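Local structure of UDP-N-acetylglucosamine--peptide N-acetylglucosaminyltransferase stabilizing protein GtfB (Streptococcus gordonii, 5E9T) at residues B[274-279]-B[429-434]; B[372-377]-B[420-425]. The protein binds the serine-rich repeat adhesin GspB and, in complex with the glycosyltransferase GtfA, supports attachment of its first GlcNAc residues from UDP-GlcNAc. One frame throughout, in Å; residues are numbered along the deposited sequence.

Interaction 1: residues B[274-279]-B[429-434]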
ATOM      1  N   TYR B 274      26.216 -17.335  44.138  1.00 59.65           N
ATOM      2  CA  TYR B 274      25.402 -16.164  44.449  1.00 60.59           C
ATOM      3  C   TYR B 274      24.688 -16.346  45.785  1.00 64.45           C
ATOM      4  O   TYR B 274      24.355 -17.468  46.181  1.00 67.66           O
ATOM      5  CB  TYR B 274      24.377 -15.878  43.340  1.00 61.21           C
ATOM      6  CG  TYR B 274      24.960 -15.891  41.943  1.00 57.52           C
ATOM      7  CD1 TYR B 274      25.543 -14.754  41.392  1.00 55.89           C
ATOM      8  CD2 TYR B 274      24.934 -17.048  41.180  1.00 57.72           C
ATOM      9  CE1 TYR B 274      26.080 -14.776  40.113  1.00 59.45           C
ATOM     10  CE2 TYR B 274      25.467 -17.079  39.905  1.00 58.43           C
ATOM     11  CZ  TYR B 274      26.038 -15.941  39.375  1.00 57.99           C
ATOM     12  OH  TYR B 274      26.570 -15.968  38.105  1.00 57.10           O
ATOM     13  N   HIS B 275      24.439 -15.235  46.481  1.00 60.76           N
ATOM     14  CA  HIS B 275      23.665 -15.285  47.718  1.00 56.70           C
ATOM     15  C   HIS B 275      22.253 -14.847  47.366  1.00 52.91           C
ATOM     16  O   HIS B 275      21.976 -13.654  47.212  1.00 54.74           O
ATOM     17  CB  HIS B 275      24.263 -14.403  48.810  1.00 62.64           C
ATOM     18  CG  HIS B 275      23.406 -14.304  50.038  1.00 71.36           C
ATOM     19  ND1 HIS B 275      23.276 -15.337  50.942  1.00 76.34           N
ATOM     20  CD2 HIS B 275      22.628 -13.297  50.507  1.00 78.73           C
ATOM     21  CE1 HIS B 275      22.460 -14.970  51.916  1.00 86.65           C
ATOM     22  NE2 HIS B 275      22.053 -13.736  51.675  1.00 87.48           N
ATOM     23  N   TYR B 276      21.353 -15.817  47.286  1.00 56.92           N
ATOM     24  CA  TYR B 276      19.959 -15.518  47.034  1.00 59.36           C
ATOM     25  C   TYR B 276      19.304 -15.059  48.323  1.00 59.00           C
ATOM     26  O   TYR B 276      19.669 -15.494  49.420  1.00 61.78           O
ATOM     27  CB  TYR B 276      19.223 -16.743  46.490  1.00 54.90           C
ATOM     28  CG  TYR B 276      19.807 -17.313  45.221  1.00 54.65           C
ATOM     29  CD1 TYR B 276      20.652 -18.412  45.259  1.00 61.13           C
ATOM     30  CD2 TYR B 276      19.508 -16.759  43.985  1.00 50.84           C
ATOM     31  CE1 TYR B 276      21.185 -18.943  44.104  1.00 57.53           C
ATOM     32  CE2 TYR B 276      20.038 -17.283  42.824  1.00 50.43           C
ATOM     33  CZ  TYR B 276      20.876 -18.375  42.890  1.00 52.93           C
ATOM     34  OH  TYR B 276      21.409 -18.905  41.740  1.00 57.83           O
ATOM     35  N   ASP B 277      18.337 -14.167  48.190  1.00 53.52           N
ATOM     36  CA  ASP B 277      17.510 -13.776  49.319  1.00 56.75           C
ATOM     37  C   ASP B 277      16.195 -14.527  49.153  1.00 58.09           C
ATOM     38  O   ASP B 277      15.344 -14.145  48.346  1.00 59.22           O
ATOM     39  CB  ASP B 277      17.326 -12.261  49.342  1.00 62.64           C
ATOM     40  CG  ASP B 277      16.240 -11.814  50.292  1.00 74.63           C
ATOM     41  OD1 ASP B 277      16.195 -12.328  51.430  1.00 87.90           O
ATOM     42  OD2 ASP B 277      15.435 -10.943  49.899  1.00 73.96           O
ATOM     43  N   PHE B 278      16.024 -15.586  49.943  1.00 59.20           N
ATOM     44  CA  PHE B 278      14.820 -16.401  49.880  1.00 56.76           C
ATOM     45  C   PHE B 278      13.721 -15.754  50.712  1.00 59.56           C
ATOM     46  O   PHE B 278      13.989 -15.045  51.686  1.00 60.75           O
ATOM     47  CB  PHE B 278      15.091 -17.824  50.369  1.00 46.39           C
ATOM     48  CG  PHE B 278      16.099 -18.579  49.543  1.00 48.86           C
ATOM     49  CD1 PHE B 278      17.454 -18.476  49.814  1.00 53.36           C
ATOM     50  CD2 PHE B 278      15.691 -19.407  48.509  1.00 51.70           C
ATOM     51  CE1 PHE B 278      18.384 -19.177  49.064  1.00 57.08           C
ATOM     52  CE2 PHE B 278      16.617 -20.110  47.754  1.00 54.91           C
ATOM     53  CZ  PHE B 278      17.965 -19.995  48.034  1.00 56.42           C
ATOM     54  N   LYS B 279      12.474 -15.957  50.288  1.00 57.78           N
ATOM     55  CA  LYS B 279      11.365 -15.246  50.910  1.00 58.33           C
ATOM     56  C   LYS B 279      10.745 -15.950  52.116  1.00 56.11           C
ATOM     57  O   LYS B 279      10.114 -15.273  52.935  1.00 52.42           O
ATOM     58  CB  LYS B 279      10.281 -14.976  49.864  1.00 56.40           C
ATOM     59  CG  LYS B 279      10.787 -14.130  48.706  1.00 55.19           C
ATOM     60  CD  LYS B 279      11.375 -12.815  49.208  1.00 59.65           C
ATOM     61  CE  LYS B 279      11.762 -11.890  48.058  1.00 69.43           C
ATOM     62  NZ  LYS B 279      12.959 -12.362  47.301  1.00 68.47           N
ATOM     63  N   ALA B 429      21.801 -24.199  41.937  1.00 79.02           N
ATOM     64  CA  ALA B 429      21.790 -22.776  41.628  1.00 72.17           C
ATOM     65  C   ALA B 429      23.002 -22.059  42.199  1.00 68.37           C
ATOM     66  O   ALA B 429      23.086 -20.831  42.086  1.00 61.49           O
ATOM     67  CB  ALA B 429      20.508 -22.128  42.151  1.00 66.28           C
ATOM     68  N   ASN B 430      23.918 -22.800  42.824  1.00 68.20           N
ATOM     69  CA  ASN B 430      25.170 -22.256  43.346  1.00 69.13           C
ATOM     70  C   ASN B 430      24.915 -21.228  44.440  1.00 67.75           C
ATOM     71  O   ASN B 430      25.522 -20.155  44.471  1.00 63.97           O
ATOM     72  CB  ASN B 430      26.028 -21.680  42.225  1.00 73.00           C
ATOM     73  CG  ASN B 430      26.390 -22.721  41.205  1.00 80.39           C
ATOM     74  OD1 ASN B 430      25.548 -23.509  40.775  1.00 86.54           O
ATOM     75  ND2 ASN B 430      27.659 -22.780  40.862  1.00 83.87           N
ATOM     76  N   ASP B 431      24.005 -21.569  45.344  1.00 70.18           N
ATOM     77  CA  ASP B 431      23.761 -20.740  46.510  1.00 67.23           C
ATOM     78  C   ASP B 431      24.962 -20.801  47.443  1.00 64.17           C
ATOM     79  O   ASP B 431      25.498 -21.879  47.716  1.00 66.40           O
ATOM     80  CB  ASP B 431      22.498 -21.199  47.233  1.00 65.38           C
ATOM     81  CG  ASP B 431      22.097 -20.262  48.351  1.00 69.85           C
ATOM     82  OD1 ASP B 431      22.585 -19.112  48.369  1.00 68.41           O
ATOM     83  OD2 ASP B 431      21.290 -20.674  49.211  1.00 77.61           O
ATOM     84  N   VAL B 432      25.395 -19.636  47.913  1.00 59.64           N
ATOM     85  CA  VAL B 432      26.514 -19.528  48.847  1.00 57.92           C
ATOM     86  C   VAL B 432      26.163 -18.501  49.909  1.00 58.18           C
ATOM     87  O   VAL B 432      25.336 -17.607  49.684  1.00 58.20           O
ATOM     88  CB  VAL B 432      27.824 -19.129  48.138  1.00 61.21           C
ATOM     89  CG1 VAL B 432      28.219 -20.171  47.094  1.00 60.30           C
ATOM     90  CG2 VAL B 432      27.686 -17.752  47.506  1.00 62.66           C
ATOM     91  N   PRO B 433      26.767 -18.614  51.090  1.00 61.21           N
ATOM     92  CA  PRO B 433      26.524 -17.609  52.129  1.00 62.87           C
ATOM     93  C   PRO B 433      27.207 -16.294  51.793  1.00 64.16           C
ATOM     94  O   PRO B 433      28.236 -16.256  51.113  1.00 61.51           O
ATOM     95  CB  PRO B 433      27.127 -18.239  53.391  1.00 56.85           C
ATOM     96  CG  PRO B 433      27.313 -19.690  53.060  1.00 54.08           C
ATOM     97  CD  PRO B 433      27.578 -19.734  51.594  1.00 55.97           C
ATOM     98  N   VAL B 434      26.609 -15.204  52.282  1.00 61.41           N
ATOM     99  CA  VAL B 434      27.185 -13.874  52.093  1.00 58.87           C
ATOM    100  C   VAL B 434      28.614 -13.829  52.614  1.00 65.40           C
ATOM    101  O   VAL B 434      29.464 -13.112  52.070  1.00 69.70           O
ATOM    102  CB  VAL B 434      26.293 -12.812  52.772  1.00 61.97           C
ATOM    103  CG1 VAL B 434      25.997 -13.205  54.214  1.00 69.25           C
ATOM    104  CG2 VAL B 434      26.936 -11.433  52.702  1.00 60.91           C
TER

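Interaction 2: residues B[372-377]-B[420-425]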
ATOM      1  N   GLU B 372      12.683 -18.501  44.665  1.00 52.77           N
ATOM      2  CA  GLU B 372      12.786 -17.468  45.689  1.00 57.78           C
ATOM      3  C   GLU B 372      11.895 -17.770  46.887  1.00 58.42           C
ATOM      4  O   GLU B 372      12.174 -17.306  47.998  1.00 60.84           O
ATOM      5  CB  GLU B 372      12.427 -16.102  45.102  1.00 61.28           C
ATOM      6  CG  GLU B 372      13.280 -15.677  43.919  1.00 63.58           C
ATOM      7  CD  GLU B 372      13.136 -14.201  43.606  1.00 66.60           C
ATOM      8  OE1 GLU B 372      12.411 -13.506  44.350  1.00 68.11           O
ATOM      9  OE2 GLU B 372      13.745 -13.734  42.619  1.00 68.64           O
ATOM     10  N   ASN B 373      10.816 -18.519  46.678  1.00 55.11           N
ATOM     11  CA  ASN B 373       9.889 -18.888  47.738  1.00 55.28           C
ATOM     12  C   ASN B 373      10.173 -20.267  48.327  1.00 55.93           C
ATOM     13  O   ASN B 373       9.361 -20.774  49.109  1.00 55.55           O
ATOM     14  CB  ASN B 373       8.451 -18.805  47.230  1.00 55.60           C
ATOM     15  CG  ASN B 373       7.834 -17.443  47.468  1.00 57.13           C
ATOM     16  OD1 ASN B 373       6.954 -17.287  48.316  1.00 61.31           O
ATOM     17  ND2 ASN B 373       8.301 -16.443  46.729  1.00 54.86           N
ATOM     18  N   ASN B 374      11.283 -20.898  47.936  1.00 53.24           N
ATOM     19  CA  ASN B 374      11.723 -22.184  48.479  1.00 48.51           C
ATOM     20  C   ASN B 374      10.749 -23.313  48.172  1.00 47.65           C
ATOM     21  O   ASN B 374      10.706 -24.313  48.893  1.00 51.18           O
ATOM     22  CB  ASN B 374      11.968 -22.102  49.992  1.00 49.46           C
ATOM     23  CG  ASN B 374      13.439 -22.004  50.341  1.00 49.91           C
ATOM     24  OD1 ASN B 374      14.263 -22.765  49.831  1.00 55.29           O
ATOM     25  ND2 ASN B 374      13.778 -21.065  51.217  1.00 46.34           N
ATOM     26  N   LEU B 375       9.960 -23.172  47.112  1.00 51.35           N
ATOM     27  CA  LEU B 375       9.221 -24.308  46.583  1.00 53.65           C
ATOM     28  C   LEU B 375      10.186 -25.259  45.889  1.00 58.50           C
ATOM     29  O   LEU B 375      11.072 -24.828  45.142  1.00 64.18           O
ATOM     30  CB  LEU B 375       8.150 -23.845  45.594  1.00 49.96           C
ATOM     31  CG  LEU B 375       6.833 -23.264  46.106  1.00 45.13           C
ATOM     32  CD1 LEU B 375       7.040 -21.930  46.788  1.00 43.74           C
ATOM     33  CD2 LEU B 375       5.847 -23.119  44.961  1.00 46.97           C
ATOM     34  N   LEU B 376      10.018 -26.559  46.137  1.00 59.85           N
ATOM     35  CA  LEU B 376      10.842 -27.550  45.456  1.00 62.47           C
ATOM     36  C   LEU B 376      10.314 -27.766  44.048  1.00 68.08           C
ATOM     37  O   LEU B 376       9.159 -28.170  43.862  1.00 72.91           O
ATOM     38  CB  LEU B 376      10.878 -28.883  46.194  1.00 60.45           C
ATOM     39  CG  LEU B 376      11.537 -29.891  45.253  1.00 64.19           C
ATOM     40  CD1 LEU B 376      13.033 -29.585  45.036  1.00 72.42           C
ATOM     41  CD2 LEU B 376      11.343 -31.321  45.727  1.00 57.13           C
ATOM     42  N   ILE B 377      11.168 -27.533  43.064  1.00 66.69           N
ATOM     43  CA  ILE B 377      10.802 -27.615  41.657  1.00 69.57           C
ATOM     44  C   ILE B 377      11.234 -28.959  41.085  1.00 75.50           C
ATOM     45  O   ILE B 377      12.366 -29.407  41.316  1.00 77.53           O
ATOM     46  CB  ILE B 377      11.450 -26.459  40.876  1.00 64.98           C
ATOM     47  CG1 ILE B 377      11.303 -25.149  41.654  1.00 63.36           C
ATOM     48  CG2 ILE B 377      10.850 -26.366  39.480  1.00 64.09           C
ATOM     49  CD1 ILE B 377      12.195 -24.055  41.144  1.00 58.62           C
ATOM     50  N   SER B 420      17.181 -32.247  52.497  1.00 88.01           N
ATOM     51  CA  SER B 420      18.026 -32.766  51.427  1.00 88.45           C
ATOM     52  C   SER B 420      17.694 -32.112  50.089  1.00 89.11           C
ATOM     53  O   SER B 420      18.536 -31.444  49.479  1.00 89.33           O
ATOM     54  CB  SER B 420      17.867 -34.286  51.338  1.00 87.22           C
ATOM     55  OG  SER B 420      18.181 -34.753  50.037  1.00 83.73           O
ATOM     56  N   ALA B 421      16.454 -32.304  49.620  1.00 89.91           N
ATOM     57  CA  ALA B 421      16.086 -31.948  48.250  1.00 84.29           C
ATOM     58  C   ALA B 421      16.306 -30.466  47.956  1.00 81.56           C
ATOM     59  O   ALA B 421      16.681 -30.103  46.835  1.00 80.67           O
ATOM     60  CB  ALA B 421      14.627 -32.326  47.989  1.00 77.76           C
ATOM     61  N   LEU B 422      16.065 -29.592  48.935  1.00 78.22           N
ATOM     62  CA  LEU B 422      16.196 -28.164  48.658  1.00 79.35           C
ATOM     63  C   LEU B 422      17.621 -27.669  48.817  1.00 81.74           C
ATOM     64  O   LEU B 422      17.902 -26.514  48.480  1.00 88.23           O
ATOM     65  CB  LEU B 422      15.256 -27.328  49.535  1.00 80.12           C
ATOM     66  CG  LEU B 422      13.791 -27.733  49.469  1.00 79.11           C
ATOM     67  CD1 LEU B 422      12.854 -26.590  49.831  1.00 78.11           C
ATOM     68  CD2 LEU B 422      13.491 -28.234  48.098  1.00 77.49           C
ATOM     69  N   GLN B 423      18.516 -28.503  49.337  1.00 78.71           N
ATOM     70  CA  GLN B 423      19.934 -28.272  49.141  1.00 82.69           C
ATOM     71  C   GLN B 423      20.425 -28.867  47.836  1.00 84.65           C
ATOM     72  O   GLN B 423      21.505 -28.500  47.368  1.00 87.95           O
ATOM     73  CB  GLN B 423      20.733 -28.840  50.316  1.00 86.47           C
ATOM     74  CG  GLN B 423      20.362 -28.223  51.655  1.00 92.10           C
ATOM     75  CD  GLN B 423      20.439 -26.703  51.658  1.00 95.18           C
ATOM     76  OE1 GLN B 423      21.148 -26.095  50.853  1.00 97.39           O
ATOM     77  NE2 GLN B 423      19.694 -26.080  52.564  1.00 94.06           N
ATOM     78  N   ALA B 424      19.642 -29.759  47.234  1.00 82.49           N
ATOM     79  CA  ALA B 424      19.973 -30.261  45.909  1.00 80.88           C
ATOM     80  C   ALA B 424      19.764 -29.184  44.852  1.00 79.74           C
ATOM     81  O   ALA B 424      20.670 -28.887  44.064  1.00 74.53           O
ATOM     82  CB  ALA B 424      19.126 -31.493  45.611  1.00 81.50           C
ATOM     83  N   GLN B 425      18.571 -28.583  44.825  1.00 83.57           N
ATOM     84  CA  GLN B 425      18.350 -27.428  43.963  1.00 83.29           C
ATOM     85  C   GLN B 425      19.024 -26.185  44.528  1.00 78.37           C
ATOM     86  O   GLN B 425      19.350 -25.261  43.774  1.00 77.98           O
ATOM     87  CB  GLN B 425      16.850 -27.191  43.771  1.00 80.19           C
ATOM     88  CG  GLN B 425      16.241 -26.193  44.745  1.00 73.55           C
ATOM     89  CD  GLN B 425      14.768 -25.941  44.484  1.00 68.93           C
ATOM     90  OE1 GLN B 425      14.113 -26.701  43.771  1.00 67.52           O
ATOM     91  NE2 GLN B 425      14.242 -24.864  45.056  1.00 68.67           N
TER

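Interaction 1: residues B[274-279]-B[429-434]
Tyr-274 and Asp-431 form a single beta bridge between two loops that run at about a right angle. Two backbone hydrogen bonds frame it. Tyr-274 N gives one to Asn-430 O at 2.9 Å, and Val-432 N gives the other to Tyr-274 O at 3.0 Å.

Two side chains add polar bonds. CG of Tyr-276 is anti to its own carbonyl carbon (chi1 -58°), which directs the far end of the ring to Ala-429. There the hydroxyl donates to the carbonyl oxygen, with Tyr-276 OH and Ala-429 O 2.6 Å apart. That oxygen sits at the ring edge, close to the ring plane. His-275 ND1 makes a weak bond to Val-432 O at 3.3 Å, again in the plane of the ring.

Apolar packing is limited to two places. CB of Val-434 stands over one face of the His-275 imidazole, 4.2 Å from the ring centroid, as a CH-pi contact. Ala-429 CB rests 3.8 Å from Tyr-276 CE1.

The Asp-431 carboxylate meets ring edges. OD1 lies at the edge of the Tyr-276 ring, and OD2 is 3.3 Å from Phe-278 CE1. Its plane is turned 56° from the Phe-278 ring.

The loops meet where the chain passes between two halves, consistent with a GT-B-like architecture. Residues 429-434 connect helix 415-428, ended by a Schellman motif at Asn-430, to helix 434-442. Residues 274-279 follow strand 269-270 of the seven-stranded parallel sheet. Tyr-274 reaches helix 10-21 and bonds through its hydroxyl to Gln-221. Tyr-276 and Phe-278 both pack on Phe-371 of helix 366-372.

Interaction 2: residues B[372-377]-B[420-425]
The side-chain amide of Gln-425 grips the backbone at the start of strand 376-379 with both of its polar atoms. Its NE2 donates to Leu-375 O at 3.2 Å. Its OE1 accepts from Ile-377 N at 3.1 Å. The second bond is almost straight, at 178°, and the N-H points at a lone pair of OE1 in the carbonyl plane. The first is less regular: NE2 stands above the plane of the Leu-375 carbonyl. Beyond CG the glutamine chain is extended (chi2 177°), which carries the amide across from helix 415-428.

The backbone of Leu-376, between these two bonded groups, is hydrogen-bonded to Asp-352 and Tyr-354. Asn-374 uses its ND2 on Arg-280 O, and its own O receives a weak bond from Asn-282.

Apolar contacts lie alongside the amide. Leu-422 CD2 packs against Leu-376 CB, and CD1 of Leu-422 approaches Asn-374 O. Leu-376 CD2 reaches Ala-421 CB at 4.1 Å, while its CD1 lies beside Gln-425 OE1. Phe-371 also touches the Gln-425 side chain.

Gln-425 is buried, and both ends of its amide are satisfied by main-chain groups. Bonds to the residues before and after Leu-376, at the entry to the strand, fix the rotation of the amide and tell its oxygen from its nitrogen. The contact therefore joins helix to strand by a neutral, directional pair of bonds, with Leu-376 CD1 beside the amide oxygen.

The centres of the two interactions are 12 Å apart, on the same side of the chain's centre. In sequence, interaction 2 is nested inside the loop closed by interaction 1. Helix 415-428 connects them: it carries residues 420-425 and runs out into 429-434. They also touch directly. Lys-279 NZ forms a salt bridge with Glu-372 OE1 at 3.2 Å, and Phe-278 CB packs on Asn-374 ND2. Interaction 1 lies next to the large parallel sheet and ties the chain leaving it to the link between the last two helices. Interaction 2 packs helix 415-428 on the side of strand 376-379, which pairs with 353-356.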